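Local coordinates for protein oligogalacturonate lyase (Yersinia enterocolitica subsp. enterocolitica, PDB 3PE7) that cleaves oligogalacturonates by beta-elimination in the cytoplasm, using a seven-bladed beta-propeller that holds a manganese ion, at residues Gly20-Arg25 and Leu379-Glu384; Ala216-Ile221 and Arg229-His234; Glu236-Thr241 and Ser256-Ser261; Arg337-Trp342 and Ser369-Lys374. One frame throughout, in Å; residues are numbered along the deposited sequence.

Interaction 1. Residues Gly20-Arg25 and Leu379-Glu384; sequences GAQVTR and LATLPE
T24 and L379 face each other as an antiparallel hydrogen-bonded pair: L379 N donates to T24 O, and T24 N returns a bond of 2.9 Å to L379 O. A third backbone bond, 2.8 Å from T381 N to Q22 O, is almost straight at 171°. Between these rungs V23 and A380 form the non-hydrogen-bonded pair, where V23 CA comes within 3.3 Å of L379 O in a CA-H...O contact. On their face of the sheet V23 CG2 reaches A380 CB at 4.2 Å, while the other branch, CG1, stands anti to the backbone N (chi1 -177°) and approaches L379 O. Strand 22-25 comes from the N-terminal end of the chain and strand 376-381 from the C-terminal end, so the pairing closes the propeller ring by building one blade from both termini, the molecular velcro of many beta-propellers. Two waters supplement the pairing: one donates 2.7 Å to L379 O and also bonds T381 OG1; beyond the last direct rung a second links Q22 N to T381 O. A21 CB packs 3.6 Å from T381 O. Further out, strand 12-15 continues the sheet beyond V23, with T24 OG1 bonded to T13 OG1 and R25 in a salt bridge with D12. On the other flank A380 pairs with I365, and L379 lies against Q364 and L366 of strand 364-369.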
loop_
_atom_site.group_PDB
_atom_site.type_symbol
_atom_site.label_atom_id
_atom_site.label_comp_id
_atom_site.label_asym_id
_atom_site.label_seq_id
_atom_site.Cartn_x
_atom_site.Cartn_y
_atom_site.Cartn_z
ATOM N N GLY A 20 -21.131 4.216 -16.184
ATOM C CA GLY A 20 -21.063 5.406 -16.997
ATOM C C GLY A 20 -20.084 6.454 -16.502
ATOM O O GLY A 20 -19.985 7.527 -17.101
ATOM N N ALA A 21 -19.346 6.152 -15.424
ATOM C CA ALA A 21 -18.357 7.099 -14.880
ATOM C C ALA A 21 -17.238 7.388 -15.881
ATOM O O ALA A 21 -16.845 6.511 -16.646
ATOM C CB ALA A 21 -17.750 6.545 -13.588
ATOM N N GLN A 22 -16.707 8.605 -15.861
ATOM C CA GLN A 22 -15.559 8.923 -16.701
ATOM C C GLN A 22 -14.312 8.213 -16.149
ATOM O O GLN A 22 -14.000 8.308 -14.945
ATOM C CB GLN A 22 -15.332 10.434 -16.747
ATOM C CG GLN A 22 -14.131 10.838 -17.588
ATOM C CD GLN A 22 -14.169 12.293 -18.036
ATOM O OE1 GLN A 22 -15.123 12.737 -18.692
ATOM N NE2 GLN A 22 -13.128 13.033 -17.703
ATOM N N VAL A 23 -13.603 7.524 -17.041
ATOM C CA VAL A 23 -12.375 6.815 -16.686
ATOM C C VAL A 23 -11.301 7.214 -17.682
ATOM O O VAL A 23 -11.556 7.291 -18.886
ATOM C CB VAL A 23 -12.561 5.272 -16.694
ATOM C CG1 VAL A 23 -11.279 4.546 -16.255
ATOM C CG2 VAL A 23 -13.697 4.864 -15.781
ATOM N N THR A 24 -10.107 7.495 -17.180
ATOM C CA THR A 24 -8.982 7.822 -18.058
ATOM C C THR A 24 -7.858 6.833 -17.792
ATOM O O THR A 24 -7.436 6.678 -16.644
ATOM C CB THR A 24 -8.507 9.279 -17.848
ATOM O OG1 THR A 24 -9.598 10.158 -18.169
ATOM C CG2 THR A 24 -7.332 9.597 -18.771
ATOM N N ARG A 25 -7.408 6.153 -18.845
ATOM C CA ARG A 25 -6.221 5.296 -18.775
ATOM C C ARG A 25 -4.985 6.144 -19.054
ATOM O O ARG A 25 -4.931 6.870 -20.057
ATOM C CB ARG A 25 -6.310 4.200 -19.824
ATOM C CG ARG A 25 -5.201 3.157 -19.717
ATOM C CD ARG A 25 -5.419 2.069 -20.721
ATOM N NE ARG A 25 -5.231 2.570 -22.089
ATOM C CZ ARG A 25 -5.728 1.982 -23.170
ATOM N NH1 ARG A 25 -6.452 0.878 -23.059
ATOM N NH2 ARG A 25 -5.494 2.513 -24.376
ATOM N N LEU A 379 -7.617 6.363 -13.803
ATOM C CA LEU A 379 -8.308 7.288 -12.903
ATOM C C LEU A 379 -9.809 7.249 -13.203
ATOM O O LEU A 379 -10.229 7.566 -14.319
ATOM C CB LEU A 379 -7.768 8.717 -13.072
ATOM C CG LEU A 379 -6.381 9.010 -12.495
ATOM C CD1 LEU A 379 -5.831 10.346 -13.013
ATOM C CD2 LEU A 379 -6.457 8.989 -10.947
ATOM N N ALA A 380 -10.600 6.872 -12.198
ATOM C CA ALA A 380 -12.074 6.907 -12.324
ATOM C C ALA A 380 -12.650 8.110 -11.582
ATOM O O ALA A 380 -12.305 8.347 -10.431
ATOM C CB ALA A 380 -12.675 5.606 -11.802
ATOM N N THR A 381 -13.536 8.861 -12.248
ATOM C CA THR A 381 -14.159 10.049 -11.657
ATOM C C THR A 381 -15.346 9.657 -10.826
ATOM O O THR A 381 -16.229 8.931 -11.290
ATOM C CB THR A 381 -14.576 11.063 -12.760
ATOM O OG1 THR A 381 -13.405 11.456 -13.470
ATOM C CG2 THR A 381 -15.200 12.329 -12.123
ATOM N N LEU A 382 -15.355 10.092 -9.568
ATOM C CA LEU A 382 -16.459 9.740 -8.693
ATOM C C LEU A 382 -17.737 10.462 -9.149
ATOM O O LEU A 382 -17.697 11.661 -9.437
ATOM C CB LEU A 382 -16.142 10.092 -7.239
ATOM C CG LEU A 382 -14.932 9.419 -6.552
ATOM C CD1 LEU A 382 -15.003 9.725 -5.066
ATOM C CD2 LEU A 382 -14.861 7.916 -6.783
ATOM N N PRO A 383 -18.859 9.724 -9.232
ATOM C CA PRO A 383 -20.161 10.323 -9.564
ATOM C C PRO A 383 -20.629 11.317 -8.506
ATOM O O PRO A 383 -20.329 11.151 -7.324
ATOM C CB PRO A 383 -21.107 9.117 -9.564
ATOM C CG PRO A 383 -20.504 8.153 -8.643
ATOM C CD PRO A 383 -18.999 8.296 -8.887
ATOM N N GLU A 384 -21.376 12.338 -8.927
ATOM C CA GLU A 384 -21.946 13.315 -7.998
ATOM C C GLU A 384 -22.753 12.631 -6.894
ATOM O O GLU A 384 -22.785 13.099 -5.760
ATOM C CB GLU A 384 -22.825 14.335 -8.752
ATOM C CG GLU A 384 -22.050 15.315 -9.667
ATOM C CD GLU A 384 -22.962 16.354 -10.347
ATOM O OE1 GLU A 384 -24.178 16.382 -10.045
ATOM O OE2 GLU A 384 -22.461 17.149 -11.180
HETATM O O HOH W 1 -11.256 10.086 -14.439
HETATM O O HOH W 2 -17.808 10.153 -13.710
#

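Interaction 2. Residues Ala216-Ile221 and Arg229-His234; sequences ARMWLI and RKVKTH
W219 and K230 are a non-hydrogen-bonded pair and L220 and R229 a hydrogen-bonded pair of an antiparallel hairpin, tied by a nearly straight 2.8 Å bond from L220 N to R229 O, its return from R229 N to L220 O, and one from V231 N to M218 O. The K230 side chain runs alongside the W219 indole: its CB sits over one face, 3.9 Å from the centroid of the six-membered ring in a CH-pi contact, and K230 CE reaches W219 CH2 at 3.6 Å. This course begins with K230 CG lying between its backbone N and carbonyl carbon (chi1 56°). The indole is steadied at its edge, where W219 NE1 donates 2.9 Å to A216 O. On the sheet's other face the R229 guanidinium lies flat over L220, with L220 CB 3.7 Å above the plane near its centre; NH2 is held by N227 O and N222 OD1. V231 fits between M218 and L220, its CG2 at 3.8 Å from L220 CG. Beyond the paired residues, R217 N donates to H234 NE2 at 3.1 Å, though 36° out of the imidazole plane, and a water joins that nitrogen to M218 N. H234 ND1 bonds E238 O. The hairpin is the outer half of one propeller blade: strand 202-207 flanks it, stacking H207 on W219, while M218, L220 and V231 pack on strands 238-245 and 252-258 of the next blade.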
loop_
_atom_site.group_PDB
_atom_site.type_symbol
_atom_site.label_atom_id
_atom_site.label_comp_id
_atom_site.label_asym_id
_atom_site.label_seq_id
_atom_site.Cartn_x
_atom_site.Cartn_y
_atom_site.Cartn_z
ATOM N N ALA A 216 -3.601 -12.951 17.278
ATOM C CA ALA A 216 -4.257 -11.676 17.019
ATOM C C ALA A 216 -3.499 -11.005 15.903
ATOM O O ALA A 216 -2.263 -11.008 15.878
ATOM C CB ALA A 216 -4.270 -10.794 18.270
ATOM N N ARG A 217 -4.248 -10.444 14.964
ATOM C CA ARG A 217 -3.665 -9.807 13.815
ATOM C C ARG A 217 -2.937 -8.524 14.201
ATOM O O ARG A 217 -1.777 -8.360 13.890
ATOM C CB ARG A 217 -4.760 -9.475 12.811
ATOM C CG ARG A 217 -4.407 -9.772 11.407
ATOM C CD ARG A 217 -3.560 -8.744 10.729
ATOM N NE ARG A 217 -2.719 -9.469 9.812
ATOM C CZ ARG A 217 -2.156 -9.002 8.704
ATOM N NH1 ARG A 217 -2.310 -7.745 8.316
ATOM N NH2 ARG A 217 -1.414 -9.825 7.987
ATOM N N MET A 218 -3.634 -7.624 14.890
ATOM C CA MET A 218 -3.220 -6.226 14.969
ATOM C C MET A 218 -2.667 -5.861 16.344
ATOM O O MET A 218 -3.279 -6.152 17.371
ATOM C CB MET A 218 -4.401 -5.299 14.647
ATOM C CG MET A 218 -4.975 -5.435 13.238
ATOM S SD MET A 218 -6.611 -4.635 13.134
ATOM C CE MET A 218 -6.183 -2.928 13.071
ATOM N N TRP A 219 -1.517 -5.198 16.323
ATOM C CA TRP A 219 -0.799 -4.797 17.532
ATOM C C TRP A 219 -0.351 -3.348 17.454
ATOM O O TRP A 219 -0.191 -2.781 16.367
ATOM C CB TRP A 219 0.432 -5.698 17.728
ATOM C CG TRP A 219 0.024 -7.120 17.960
ATOM C CD1 TRP A 219 -0.402 -8.009 17.013
ATOM C CD2 TRP A 219 -0.055 -7.805 19.219
ATOM N NE1 TRP A 219 -0.716 -9.205 17.598
ATOM C CE2 TRP A 219 -0.513 -9.111 18.950
ATOM C CE3 TRP A 219 0.239 -7.445 20.551
ATOM C CZ2 TRP A 219 -0.703 -10.070 19.960
ATOM C CZ3 TRP A 219 0.054 -8.412 21.565
ATOM C CH2 TRP A 219 -0.412 -9.702 21.251
ATOM N N LEU A 220 -0.200 -2.732 18.617
ATOM C CA LEU A 220 0.440 -1.439 18.720
ATOM C C LEU A 220 1.633 -1.587 19.657
ATOM O O LEU A 220 1.642 -2.442 20.548
ATOM C CB LEU A 220 -0.515 -0.391 19.296
ATOM C CG LEU A 220 -1.799 -0.045 18.557
ATOM C CD1 LEU A 220 -2.544 0.992 19.394
ATOM C CD2 LEU A 220 -1.470 0.550 17.189
ATOM N N ILE A 221 2.636 -0.748 19.451
ATOM C CA ILE A 221 3.751 -0.651 20.399
ATOM C C ILE A 221 4.226 0.791 20.418
ATOM O O ILE A 221 4.088 1.522 19.419
ATOM C CB ILE A 221 4.906 -1.640 20.028
ATOM C CG1 ILE A 221 5.890 -1.832 21.191
ATOM C CG2 ILE A 221 5.611 -1.217 18.725
ATOM C CD1 ILE A 221 6.817 -3.045 20.994
ATOM N N ARG A 229 0.740 -3.923 22.917
ATOM C CA ARG A 229 -0.632 -4.318 23.207
ATOM C C ARG A 229 -1.398 -4.641 21.932
ATOM O O ARG A 229 -1.150 -4.057 20.899
ATOM C CB ARG A 229 -1.364 -3.239 24.022
ATOM C CG ARG A 229 -1.730 -1.938 23.279
ATOM C CD ARG A 229 -0.586 -0.951 23.305
ATOM N NE ARG A 229 -0.966 0.421 22.956
ATOM C CZ ARG A 229 -0.098 1.361 22.591
ATOM N NH1 ARG A 229 -0.525 2.582 22.291
ATOM N NH2 ARG A 229 1.201 1.081 22.510
ATOM N N LYS A 230 -2.340 -5.568 22.022
ATOM C CA LYS A 230 -3.195 -5.841 20.877
ATOM C C LYS A 230 -4.264 -4.769 20.713
ATOM O O LYS A 230 -4.767 -4.197 21.693
ATOM C CB LYS A 230 -3.801 -7.249 20.926
ATOM C CG LYS A 230 -4.576 -7.621 22.143
ATOM C CD LYS A 230 -5.089 -9.076 22.038
ATOM C CE LYS A 230 -3.976 -10.089 21.900
ATOM N NZ LYS A 230 -4.505 -11.477 22.115
ATOM N N VAL A 231 -4.599 -4.496 19.458
ATOM C CA VAL A 231 -5.664 -3.547 19.120
ATOM C C VAL A 231 -7.014 -4.085 19.596
ATOM O O VAL A 231 -7.853 -3.338 20.120
ATOM C CB VAL A 231 -5.646 -3.263 17.592
ATOM C CG1 VAL A 231 -6.923 -2.524 17.139
ATOM C CG2 VAL A 231 -4.392 -2.482 17.220
ATOM N N LYS A 232 -7.216 -5.389 19.445
ATOM C CA LYS A 232 -8.416 -6.031 19.971
ATOM C C LYS A 232 -8.152 -7.497 20.272
ATOM O O LYS A 232 -7.197 -8.081 19.750
ATOM C CB LYS A 232 -9.593 -5.893 18.998
ATOM C CG LYS A 232 -9.602 -6.910 17.858
ATOM C CD LYS A 232 -10.715 -6.639 16.872
ATOM C CE LYS A 232 -12.091 -6.897 17.482
ATOM N NZ LYS A 232 -13.178 -6.593 16.470
ATOM N N THR A 233 -8.997 -8.068 21.124
ATOM C CA THR A 233 -9.091 -9.509 21.254
ATOM C C THR A 233 -10.107 -9.993 20.219
ATOM O O THR A 233 -11.257 -9.536 20.200
ATOM C CB THR A 233 -9.528 -9.914 22.661
ATOM O OG1 THR A 233 -8.569 -9.416 23.600
ATOM C CG2 THR A 233 -9.610 -11.435 22.782
ATOM N N HIS A 234 -9.666 -10.897 19.347
ATOM C CA HIS A 234 -10.546 -11.507 18.351
ATOM C C HIS A 234 -11.665 -12.271 19.047
ATOM O O HIS A 234 -11.418 -13.036 19.993
ATOM C CB HIS A 234 -9.781 -12.502 17.473
ATOM C CG HIS A 234 -8.818 -11.879 16.506
ATOM N ND1 HIS A 234 -8.647 -12.351 15.221
ATOM C CD2 HIS A 234 -7.960 -10.837 16.641
ATOM C CE1 HIS A 234 -7.725 -11.628 14.607
ATOM N NE2 HIS A 234 -7.293 -10.704 15.446
HETATM O O HOH W 3 -6.405 -8.039 15.284
HETATM O O HOH W 4 -5.734 -7.201 17.592
#

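Interaction 3. Residues Glu236-Thr241 and Ser256-Ser261; sequences EGESCT and SYLKGS
Three backbone rungs join S239 to Y257 and G237 to K259. S239 N donates 2.9 Å to Y257 O at 174°, Y257 N returns a longer bond to S239 O, and K259 N donates to G237 O. CA-H...O contacts fill in between, the shortest 3.3 Å from L258 CA to G237 O. This is the hairpin of the first two strands of a propeller blade, and just past it a type II turn from L258 to S261 carries the chain onward, with G260 at positive phi. Among polar side chains, the E238 chain runs out extended, CG anti to the backbone N (chi1 -179°), until OE1 receives a 2.7 Å bond from S256 OG; the hydroxyl comes on the anti side of the carboxylate, 25° out of its plane. OE1 is also in a salt bridge with K232 NZ, and OE2 accepts from A235 N. The aromatic contact lies on the other face of the sheet: S239 CB sits over the Y257 ring, 3.7 Å from its centroid in a CH-pi contact, while T241 CG2 approaches the ring edge at CE2. S239 OG is hydrogen-bonded to H211 ND1. Apolar packing is slight, with L258 CD2 3.7 Å from E238 CB. With a lysine and a serine hydroxyl on one oxygen and a backbone N-H on the other, the E238 carboxylate is probably stabilised as an anion, and its lysine bond ties this blade to the chain leading into it.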
loop_
_atom_site.group_PDB
_atom_site.type_symbol
_atom_site.label_atom_id
_atom_site.label_comp_id
_atom_site.label_asym_id
_atom_site.label_seq_id
_atom_site.Cartn_x
_atom_site.Cartn_y
_atom_site.Cartn_z
ATOM N N GLU A 236 -14.567 -15.242 18.907
ATOM C CA GLU A 236 -14.482 -16.602 18.408
ATOM C C GLU A 236 -14.847 -16.634 16.934
ATOM O O GLU A 236 -15.891 -16.106 16.537
ATOM C CB GLU A 236 -15.410 -17.529 19.208
ATOM C CG GLU A 236 -15.114 -19.000 19.001
ATOM C CD GLU A 236 -13.721 -19.387 19.460
ATOM O OE1 GLU A 236 -13.114 -20.291 18.833
ATOM O OE2 GLU A 236 -13.228 -18.789 20.447
ATOM N N GLY A 237 -13.983 -17.252 16.135
ATOM C CA GLY A 237 -14.167 -17.314 14.679
ATOM C C GLY A 237 -13.871 -16.031 13.902
ATOM O O GLY A 237 -14.112 -15.981 12.697
ATOM N N GLU A 238 -13.354 -15.006 14.585
ATOM C CA GLU A 238 -13.130 -13.679 13.958
ATOM C C GLU A 238 -11.757 -13.579 13.319
ATOM O O GLU A 238 -10.736 -13.936 13.940
ATOM C CB GLU A 238 -13.316 -12.539 14.962
ATOM C CG GLU A 238 -13.116 -11.138 14.327
ATOM C CD GLU A 238 -13.272 -9.968 15.288
ATOM O OE1 GLU A 238 -13.406 -8.830 14.775
ATOM O OE2 GLU A 238 -13.254 -10.165 16.524
ATOM N N SER A 239 -11.754 -13.096 12.074
ATOM C CA SER A 239 -10.541 -12.747 11.340
ATOM C C SER A 239 -10.539 -11.230 11.186
ATOM O O SER A 239 -11.608 -10.626 11.052
ATOM C CB SER A 239 -10.543 -13.387 9.945
ATOM O OG SER A 239 -10.404 -14.805 10.023
ATOM N N CYS A 240 -9.354 -10.634 11.255
ATOM C CA CYS A 240 -9.168 -9.197 11.083
ATOM C C CYS A 240 -8.034 -8.972 10.080
ATOM O O CYS A 240 -6.973 -9.595 10.178
ATOM C CB CYS A 240 -8.820 -8.532 12.414
ATOM S SG CYS A 240 -10.031 -8.792 13.720
ATOM N N THR A 241 -8.240 -8.081 9.117
ATOM C CA THR A 241 -7.269 -7.931 8.046
ATOM C C THR A 241 -7.413 -6.532 7.460
ATOM O O THR A 241 -8.304 -5.765 7.899
ATOM C CB THR A 241 -7.483 -9.034 6.958
ATOM O OG1 THR A 241 -6.417 -8.986 5.997
ATOM C CG2 THR A 241 -8.839 -8.888 6.287
ATOM N N SER A 256 -13.308 -6.919 9.295
ATOM C CA SER A 256 -13.591 -8.042 10.179
ATOM C C SER A 256 -14.601 -8.999 9.538
ATOM O O SER A 256 -15.564 -8.576 8.901
ATOM C CB SER A 256 -14.153 -7.523 11.506
ATOM O OG SER A 256 -14.570 -8.601 12.343
ATOM N N TYR A 257 -14.401 -10.289 9.737
ATOM C CA TYR A 257 -15.428 -11.254 9.349
ATOM C C TYR A 257 -15.366 -12.485 10.247
ATOM O O TYR A 257 -14.379 -12.691 10.949
ATOM C CB TYR A 257 -15.312 -11.617 7.865
ATOM C CG TYR A 257 -13.980 -12.211 7.435
ATOM C CD1 TYR A 257 -13.794 -13.595 7.380
ATOM C CD2 TYR A 257 -12.916 -11.384 7.045
ATOM C CE1 TYR A 257 -12.569 -14.141 6.963
ATOM C CE2 TYR A 257 -11.694 -11.925 6.629
ATOM C CZ TYR A 257 -11.531 -13.297 6.590
ATOM O OH TYR A 257 -10.320 -13.826 6.169
ATOM N N LEU A 258 -16.431 -13.285 10.210
ATOM C CA LEU A 258 -16.577 -14.441 11.096
ATOM C C LEU A 258 -16.703 -15.705 10.276
ATOM O O LEU A 258 -17.348 -15.707 9.228
ATOM C CB LEU A 258 -17.824 -14.294 11.965
ATOM C CG LEU A 258 -17.897 -13.148 12.965
ATOM C CD1 LEU A 258 -19.324 -13.064 13.555
ATOM C CD2 LEU A 258 -16.843 -13.340 14.059
ATOM N N LYS A 259 -16.082 -16.780 10.755
ATOM C CA LYS A 259 -16.290 -18.077 10.130
ATOM C C LYS A 259 -17.792 -18.387 10.149
ATOM O O LYS A 259 -18.475 -18.099 11.125
ATOM C CB LYS A 259 -15.480 -19.151 10.863
ATOM C CG LYS A 259 -15.482 -20.524 10.176
ATOM C CD LYS A 259 -14.187 -21.277 10.459
ATOM C CE LYS A 259 -14.247 -22.721 9.943
ATOM N NZ LYS A 259 -15.043 -23.611 10.859
ATOM N N GLY A 260 -18.302 -18.937 9.050
ATOM C CA GLY A 260 -19.712 -19.307 8.961
ATOM C C GLY A 260 -20.591 -18.299 8.246
ATOM O O GLY A 260 -21.772 -18.548 8.024
ATOM N N SER A 261 -20.024 -17.156 7.882
ATOM C CA SER A 261 -20.772 -16.121 7.169
ATOM C C SER A 261 -19.835 -15.405 6.192
ATOM O O SER A 261 -18.670 -15.172 6.516
ATOM C CB SER A 261 -21.354 -15.105 8.161
ATOM O OG SER A 261 -21.874 -13.964 7.488
#

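Interaction 4. Residues Arg337-Trp342 and Ser369-Lys374; sequences RHDTSW and SDVHGK
D370 reaches across to S341 with a whole carboxylate. From CB the chain turns so that CG lies between the backbone N and the carbonyl carbon (chi1 69°), which brings D370 CG to 3.3 Å from S341 OG. OD1 takes a 2.6 Å bond from S341 OG on its syn lone pair; OD2 accepts from S341 N at 2.9 Å, also on the syn side but 16° out of plane. One serine thus grips both oxygens, and a water 2.8 Å from D370 OD2 also reaches D339 O. S369, just before, donates from OG to H338 O at 2.6 Å, while the same OG accepts from V371 N at 3.1 Å, forming an ST turn. V371 CG2 packs on D339 CB at 3.5 Å, and D339 is held side-on by R337, NE to OD2 and NH2 to OD1. T340 OG1 is bonded to T352 O, next to the manganese ligand H353, whose ring W342 meets edge-to-face. The contact joins the loop after one blade's last strand to the 370-373 turn of the blade made from both chain termini. Side-chain bonds, not strand pairing, join the two loops here, with the T340 side chain about 10 Å from the manganese ion, and the N-H and hydroxyl of S341 on D370 would probably favour its anionic form.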
loop_
_atom_site.group_PDB
_atom_site.type_symbol
_atom_site.label_atom_id
_atom_site.label_comp_id
_atom_site.label_asym_id
_atom_site.label_seq_id
_atom_site.Cartn_x
_atom_site.Cartn_y
_atom_site.Cartn_z
ATOM N N ARG A 337 -15.802 -0.117 -12.763
ATOM C CA ARG A 337 -15.213 -1.444 -12.822
ATOM C C ARG A 337 -13.703 -1.313 -12.783
ATOM O O ARG A 337 -13.129 -0.483 -13.493
ATOM C CB ARG A 337 -15.599 -2.126 -14.141
ATOM C CG ARG A 337 -17.116 -2.225 -14.388
ATOM C CD ARG A 337 -17.403 -2.733 -15.826
ATOM N NE ARG A 337 -17.004 -4.139 -15.980
ATOM C CZ ARG A 337 -17.773 -5.181 -15.688
ATOM N NH1 ARG A 337 -19.031 -5.003 -15.270
ATOM N NH2 ARG A 337 -17.291 -6.404 -15.821
ATOM N N HIS A 338 -13.043 -2.135 -11.970
ATOM C CA HIS A 338 -11.598 -2.312 -12.161
ATOM C C HIS A 338 -11.305 -3.370 -13.245
ATOM O O HIS A 338 -10.350 -3.218 -14.031
ATOM C CB HIS A 338 -10.868 -2.601 -10.826
ATOM C CG HIS A 338 -11.222 -3.913 -10.190
ATOM N ND1 HIS A 338 -11.904 -4.007 -8.998
ATOM C CD2 HIS A 338 -10.939 -5.182 -10.560
ATOM C CE1 HIS A 338 -12.066 -5.283 -8.682
ATOM N NE2 HIS A 338 -11.482 -6.016 -9.618
ATOM N N ASP A 339 -12.128 -4.421 -13.303
ATOM C CA ASP A 339 -11.960 -5.502 -14.309
ATOM C C ASP A 339 -10.572 -6.161 -14.334
ATOM O O ASP A 339 -10.142 -6.679 -15.379
ATOM C CB ASP A 339 -12.306 -4.999 -15.727
ATOM C CG ASP A 339 -13.772 -5.137 -16.068
ATOM O OD1 ASP A 339 -14.409 -6.135 -15.644
ATOM O OD2 ASP A 339 -14.279 -4.245 -16.785
ATOM N N THR A 340 -9.863 -6.161 -13.210
ATOM C CA THR A 340 -8.562 -6.842 -13.187
ATOM C C THR A 340 -8.730 -8.356 -13.245
ATOM O O THR A 340 -9.745 -8.889 -12.787
ATOM C CB THR A 340 -7.659 -6.404 -12.004
ATOM O OG1 THR A 340 -6.306 -6.678 -12.356
ATOM C CG2 THR A 340 -7.989 -7.152 -10.719
ATOM N N SER A 341 -7.735 -9.027 -13.814
ATOM C CA SER A 341 -7.730 -10.493 -13.933
ATOM C C SER A 341 -7.160 -11.157 -12.688
ATOM O O SER A 341 -7.360 -12.367 -12.479
ATOM C CB SER A 341 -6.891 -10.929 -15.146
ATOM O OG SER A 341 -5.506 -10.805 -14.844
ATOM N N TRP A 342 -6.426 -10.364 -11.897
ATOM C CA TRP A 342 -5.658 -10.845 -10.742
ATOM C C TRP A 342 -4.479 -11.756 -11.101
ATOM O O TRP A 342 -3.862 -12.372 -10.209
ATOM C CB TRP A 342 -6.578 -11.535 -9.727
ATOM C CG TRP A 342 -7.706 -10.660 -9.254
ATOM C CD1 TRP A 342 -8.999 -10.663 -9.718
ATOM C CD2 TRP A 342 -7.657 -9.676 -8.209
ATOM N NE1 TRP A 342 -9.753 -9.739 -9.041
ATOM C CE2 TRP A 342 -8.958 -9.125 -8.099
ATOM C CE3 TRP A 342 -6.642 -9.198 -7.365
ATOM C CZ2 TRP A 342 -9.268 -8.109 -7.187
ATOM C CZ3 TRP A 342 -6.960 -8.187 -6.447
ATOM C CH2 TRP A 342 -8.258 -7.655 -6.377
ATOM N N SER A 369 -5.156 -1.944 -13.421
ATOM C CA SER A 369 -5.842 -3.114 -13.975
ATOM C C SER A 369 -5.130 -3.551 -15.246
ATOM O O SER A 369 -4.503 -2.739 -15.913
ATOM C CB SER A 369 -7.291 -2.771 -14.306
ATOM O OG SER A 369 -7.938 -3.915 -14.854
ATOM N N ASP A 370 -5.238 -4.853 -15.558
ATOM C CA ASP A 370 -4.781 -5.388 -16.834
ATOM C C ASP A 370 -5.918 -5.660 -17.817
ATOM O O ASP A 370 -5.742 -6.433 -18.761
ATOM C CB ASP A 370 -3.964 -6.676 -16.610
ATOM C CG ASP A 370 -4.812 -7.836 -16.119
ATOM O OD1 ASP A 370 -4.324 -8.981 -16.205
ATOM O OD2 ASP A 370 -5.942 -7.615 -15.641
ATOM N N VAL A 371 -7.080 -5.035 -17.593
ATOM C CA VAL A 371 -8.252 -5.212 -18.454
ATOM C C VAL A 371 -7.958 -5.062 -19.958
ATOM O O VAL A 371 -8.562 -5.767 -20.774
ATOM C CB VAL A 371 -9.428 -4.273 -18.022
ATOM C CG1 VAL A 371 -9.021 -2.797 -18.068
ATOM C CG2 VAL A 371 -10.699 -4.534 -18.852
ATOM N N HIS A 372 -7.027 -4.180 -20.313
ATOM C CA HIS A 372 -6.750 -3.904 -21.723
ATOM C C HIS A 372 -5.471 -4.534 -22.264
ATOM O O HIS A 372 -5.036 -4.206 -23.379
ATOM C CB HIS A 372 -6.770 -2.390 -21.963
ATOM C CG HIS A 372 -8.067 -1.752 -21.583
ATOM N ND1 HIS A 372 -8.137 -0.620 -20.797
ATOM C CD2 HIS A 372 -9.346 -2.111 -21.847
ATOM C CE1 HIS A 372 -9.405 -0.297 -20.611
ATOM N NE2 HIS A 372 -10.160 -1.188 -21.235
ATOM N N GLY A 373 -4.875 -5.426 -21.476
ATOM C CA GLY A 373 -3.686 -6.153 -21.916
ATOM C C GLY A 373 -2.736 -6.382 -20.760
ATOM O O GLY A 373 -2.911 -7.304 -19.970
ATOM N N LYS A 374 -1.739 -5.522 -20.643
ATOM C CA LYS A 374 -0.836 -5.593 -19.504
ATOM C C LYS A 374 -1.368 -4.637 -18.433
ATOM O O LYS A 374 -2.226 -3.802 -18.728
ATOM C CB LYS A 374 0.580 -5.225 -19.940
ATOM C CG LYS A 374 1.168 -6.226 -20.953
ATOM C CD LYS A 374 2.470 -5.703 -21.498
ATOM C CE LYS A 374 3.087 -6.663 -22.494
ATOM N NZ LYS A 374 4.327 -6.030 -23.041
HETATM O O HOH W 5 -8.361 -8.225 -16.969
#

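Interactions 1, 2 and 3 are antiparallel strand pairings within blades, whereas interaction 4 joins two loops through side-chain hydroxyls and a carboxylate. Interaction 1 brings sequence ends together and relies on backbone bonds and water, with slight side-chain packing. Interactions 2 and 3 are local hairpins in successive blades: interaction 2 lays a lysine chain over an indole and a guanidinium over a leucine, interaction 3 a serine CB over a tyrosine ring; K232 and E238 link them by a salt bridge. All four are partly buried; interaction 3 has the most exposed touching residues, four of nine, while interactions 2 and 4 have none. Interactions 1 and 4 share the terminal blade and touch where R25 meets H372. Interactions 1 and 2 lie on opposite sides of the chain's centre.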